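KaiC-like domain-containing protein (Pyrococcus horikoshii, PDB 3BS4) is of unknown function but has a KaiC-like domain built on a RecA-type fold, which suggests kinship with P-loop ATPases. Local coordinates at residues 36-41 against 142-147; 25-28 against 34-37. One frame throughout, in Å; residues are numbered along the deposited sequence.

Interaction 1: residues 36-41 against 142-147; sequences DILFYI and YGFAIS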
# COMPACT_ATOMS: atom_id res chain seq x y z
N ASP A 36 -4.46 -10.31 0.62
CA ASP A 36 -3.50 -11.18 1.31
C ASP A 36 -2.16 -11.25 0.59
O ASP A 36 -1.12 -11.43 1.22
CB ASP A 36 -4.07 -12.59 1.48
CG ASP A 36 -5.08 -12.69 2.60
OD1 ASP A 36 -5.08 -11.81 3.51
OD2 ASP A 36 -5.86 -13.68 2.59
N ILE A 37 -2.16 -11.10 -0.74
CA ILE A 37 -0.90 -11.05 -1.49
C ILE A 37 -0.14 -9.79 -1.06
O ILE A 37 1.07 -9.84 -0.81
CB ILE A 37 -1.11 -11.08 -3.03
CG1 ILE A 37 -1.72 -12.43 -3.44
CG2 ILE A 37 0.20 -10.86 -3.74
CD1 ILE A 37 -2.10 -12.48 -4.88
N LEU A 38 -0.86 -8.67 -0.96
CA LEU A 38 -0.21 -7.43 -0.54
C LEU A 38 0.31 -7.51 0.89
O LEU A 38 1.43 -7.03 1.15
CB LEU A 38 -1.13 -6.22 -0.71
CG LEU A 38 -0.38 -4.89 -0.53
CD1 LEU A 38 0.88 -4.83 -1.40
CD2 LEU A 38 -1.25 -3.73 -0.87
N PHE A 39 -0.46 -8.09 1.80
CA PHE A 39 0.03 -8.26 3.18
C PHE A 39 1.26 -9.17 3.22
O PHE A 39 2.19 -8.93 3.99
CB PHE A 39 -1.07 -8.74 4.13
CG PHE A 39 -1.90 -7.61 4.69
CD1 PHE A 39 -1.42 -6.83 5.74
CD2 PHE A 39 -3.17 -7.35 4.18
CE1 PHE A 39 -2.20 -5.79 6.28
CE2 PHE A 39 -3.95 -6.31 4.70
CZ PHE A 39 -3.47 -5.52 5.75
N TYR A 40 1.28 -10.18 2.36
CA TYR A 40 2.47 -11.01 2.26
C TYR A 40 3.70 -10.20 1.86
O TYR A 40 4.74 -10.28 2.51
CB TYR A 40 2.22 -12.16 1.28
CG TYR A 40 3.43 -13.03 1.11
CD1 TYR A 40 3.74 -14.01 2.05
CD2 TYR A 40 4.28 -12.86 0.00
CE1 TYR A 40 4.86 -14.81 1.90
CE2 TYR A 40 5.42 -13.67 -0.16
CZ TYR A 40 5.69 -14.64 0.80
OH TYR A 40 6.81 -15.43 0.66
N ILE A 41 3.58 -9.41 0.80
CA ILE A 41 4.66 -8.55 0.35
C ILE A 41 5.13 -7.62 1.47
O ILE A 41 6.34 -7.51 1.73
CB ILE A 41 4.25 -7.76 -0.91
CG1 ILE A 41 4.01 -8.74 -2.07
CG2 ILE A 41 5.31 -6.72 -1.28
CD1 ILE A 41 3.46 -8.10 -3.32
N TYR A 142 9.56 1.66 1.79
CA TYR A 142 8.34 1.27 1.09
C TYR A 142 7.16 1.94 1.77
O TYR A 142 7.17 2.10 2.98
CB TYR A 142 8.14 -0.24 1.16
CG TYR A 142 9.19 -1.00 0.41
CD1 TYR A 142 9.09 -1.19 -0.96
CD2 TYR A 142 10.32 -1.51 1.08
CE1 TYR A 142 10.08 -1.89 -1.67
CE2 TYR A 142 11.30 -2.20 0.38
CZ TYR A 142 11.18 -2.39 -0.98
OH TYR A 142 12.15 -3.10 -1.67
N GLY A 143 6.15 2.30 0.98
CA GLY A 143 4.88 2.77 1.54
C GLY A 143 3.76 1.83 1.12
O GLY A 143 3.81 1.23 0.03
N PHE A 144 2.78 1.69 2.00
CA PHE A 144 1.58 0.89 1.70
C PHE A 144 0.36 1.68 2.09
O PHE A 144 0.31 2.17 3.22
CB PHE A 144 1.60 -0.42 2.50
CG PHE A 144 2.70 -1.36 2.07
CD1 PHE A 144 2.43 -2.39 1.19
CD2 PHE A 144 4.01 -1.18 2.52
CE1 PHE A 144 3.44 -3.25 0.76
CE2 PHE A 144 5.04 -2.04 2.09
CZ PHE A 144 4.75 -3.08 1.21
N ALA A 145 -0.61 1.83 1.18
CA ALA A 145 -1.88 2.50 1.52
C ALA A 145 -3.02 1.48 1.47
O ALA A 145 -3.36 0.98 0.38
CB ALA A 145 -2.17 3.67 0.55
N ILE A 146 -3.57 1.19 2.66
CA ILE A 146 -4.53 0.12 2.82
C ILE A 146 -5.83 0.68 3.41
O ILE A 146 -5.93 0.88 4.62
CB ILE A 146 -3.99 -1.02 3.72
CG1 ILE A 146 -2.59 -1.46 3.28
CG2 ILE A 146 -4.97 -2.20 3.72
CD1 ILE A 146 -1.85 -2.35 4.27
N SER A 147 -6.81 0.99 2.57
CA SER A 147 -6.77 0.92 1.12
C SER A 147 -7.39 2.14 0.50
O SER A 147 -8.09 2.90 1.19
CB SER A 147 -7.75 -0.20 0.69
OG SER A 147 -7.36 -1.45 1.27
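L38 reaches from helix 34-47 to the edge of the F144 ring on strand 141-146. Its CB points at the strand but lies too far back to touch it. CG stands anti to the backbone N (chi1 -169°), which sends the chain forward, and lies 4.1 Å from CD1 of F144. At the tip, CD1 of L38 comes to 3.7 Å from F144 CE1, in the plane of the ring. CD2, the other branch, comes within 4.2 Å of no atom of 142-147; the side chain also touches F186 and L188 of strand 184-190. L38 and F144 lie alongside, pointing opposite ways. I41 touches the same ring more loosely, CG2 to CE1 at 4.4 Å, while F186 stacks on F144. F39 starts out away from the strand, yet CZ sits 3.9 Å from CD1 of I146, which was modelled in two conformers, so the approach is less certain. No hydrogen bond joins the segments. Over 36-41 and 142-146 the axes run at 153°, 10.7 Å apart at closest approach. This is consistent with the helix-on-sheet core of a RecA-type domain over parallel strands; the cis peptide before S147 recalls the end of RecA's Walker B strand.

Interaction 2: residues 25-28 against 34-37; sequences IHEE and GKDI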
# COMPACT_ATOMS: atom_id res chain seq x y z
N ILE A 25 -2.40 -2.57 -6.47
CA ILE A 25 -2.97 -3.91 -6.40
C ILE A 25 -4.48 -3.68 -6.38
O ILE A 25 -5.04 -3.17 -5.40
CB ILE A 25 -2.55 -4.68 -5.12
CG1 ILE A 25 -1.01 -4.80 -5.01
CG2 ILE A 25 -3.22 -6.05 -5.12
CD1 ILE A 25 -0.34 -5.37 -6.21
N HIS A 26 -5.13 -4.03 -7.48
CA HIS A 26 -6.58 -3.91 -7.58
C HIS A 26 -7.22 -5.26 -7.29
O HIS A 26 -7.20 -6.17 -8.15
CB HIS A 26 -6.98 -3.40 -8.96
CG HIS A 26 -8.47 -3.27 -9.14
ND1 HIS A 26 -9.07 -3.21 -10.38
CD2 HIS A 26 -9.48 -3.20 -8.23
CE1 HIS A 26 -10.37 -3.11 -10.23
NE2 HIS A 26 -10.65 -3.10 -8.94
N GLU A 27 -7.75 -5.40 -6.07
CA GLU A 27 -8.43 -6.64 -5.67
C GLU A 27 -9.88 -6.50 -6.14
O GLU A 27 -10.69 -5.85 -5.47
CB GLU A 27 -8.35 -6.85 -4.14
CG GLU A 27 -9.05 -8.15 -3.70
CD GLU A 27 -9.26 -8.27 -2.19
OE1 GLU A 27 -10.11 -7.52 -1.65
OE2 GLU A 27 -8.63 -9.14 -1.53
N GLU A 28 -10.19 -7.03 -7.32
CA GLU A 28 -11.50 -6.78 -7.94
C GLU A 28 -12.67 -7.39 -7.14
O GLU A 28 -13.79 -6.82 -7.10
CB GLU A 28 -11.49 -7.28 -9.38
CG GLU A 28 -12.72 -6.87 -10.18
CD GLU A 28 -12.62 -7.35 -11.60
OE1 GLU A 28 -12.53 -8.58 -11.81
OE2 GLU A 28 -12.62 -6.50 -12.51
N GLY A 34 -6.58 -10.96 -3.06
CA GLY A 34 -5.47 -10.10 -3.49
C GLY A 34 -4.90 -9.28 -2.35
O GLY A 34 -3.72 -8.97 -2.31
N LYS A 35 -5.75 -8.92 -1.40
CA LYS A 35 -5.30 -8.19 -0.22
C LYS A 35 -4.26 -8.99 0.55
O LYS A 35 -3.26 -8.45 1.04
CB LYS A 35 -6.52 -7.85 0.66
CG LYS A 35 -6.24 -7.24 2.02
CD LYS A 35 -7.51 -6.68 2.66
CE LYS A 35 -8.71 -7.65 2.65
NZ LYS A 35 -9.91 -7.07 3.33
N ASP A 36 -4.46 -10.31 0.62
CA ASP A 36 -3.50 -11.18 1.31
C ASP A 36 -2.16 -11.25 0.59
O ASP A 36 -1.12 -11.43 1.22
CB ASP A 36 -4.07 -12.59 1.48
CG ASP A 36 -5.08 -12.69 2.60
OD1 ASP A 36 -5.08 -11.81 3.51
OD2 ASP A 36 -5.86 -13.68 2.59
N ILE A 37 -2.16 -11.10 -0.74
CA ILE A 37 -0.90 -11.05 -1.49
C ILE A 37 -0.14 -9.79 -1.06
O ILE A 37 1.07 -9.84 -0.81
CB ILE A 37 -1.11 -11.08 -3.03
CG1 ILE A 37 -1.72 -12.43 -3.44
CG2 ILE A 37 0.20 -10.86 -3.74
CD1 ILE A 37 -2.10 -12.48 -4.88
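E27 sends its carboxylate from the end of strand 22-27 to the first turn of helix 34-47, where OE2 accepts the backbone N-H of K35 at 2.9 Å. The bond is nearly straight at the hydrogen (165°) but arrives from above the carboxylate plane, 51° out of it. CG anti to the backbone N (chi1 -180°) and an extended chain beyond carry OE2 that far. G34 is the tight spot: a CB there would fall only 3.4 Å from CB of E27, so the absent side chain lets helix and strand close up. Beside it the fit is easier, with CG2 of I25 4.1 Å from O of G34. On the partly exposed side K35 turns away beyond its CB, and its NZ goes to E190 and Y59; D36, facing off the strand, pairs with R33 and R70. With an alanine at E27, the K35 N-H would probably lose this acceptor and a gap would open beside G34. The G34-K35 pair at this helix start resembles the end of a Walker A P-loop, whose N-H groups hold phosphate; here a carboxylate takes K35 N, consistent with its standing in for an anion.

Both contacts use helix 34-47 and the same sheet, and they share D36 and I37, though neither residue does much in either. The centre of interaction 1 lies about 4 Å from the centre of the chain, and every residue touching there is buried and apolar. The centre of interaction 2 lies about 10 Å from the centre of the chain, at the N-terminal start of the helix; it is also largely buried, with K35 partly exposed, but includes a carboxylate-to-backbone bond. The two meet where CD1 of L38 lies 4.1 Å from CG1 of I25. The helix is thus packed over the middle of the sheet, while its first turn, at the end of strand 22-27, adds a polar bond to close packing.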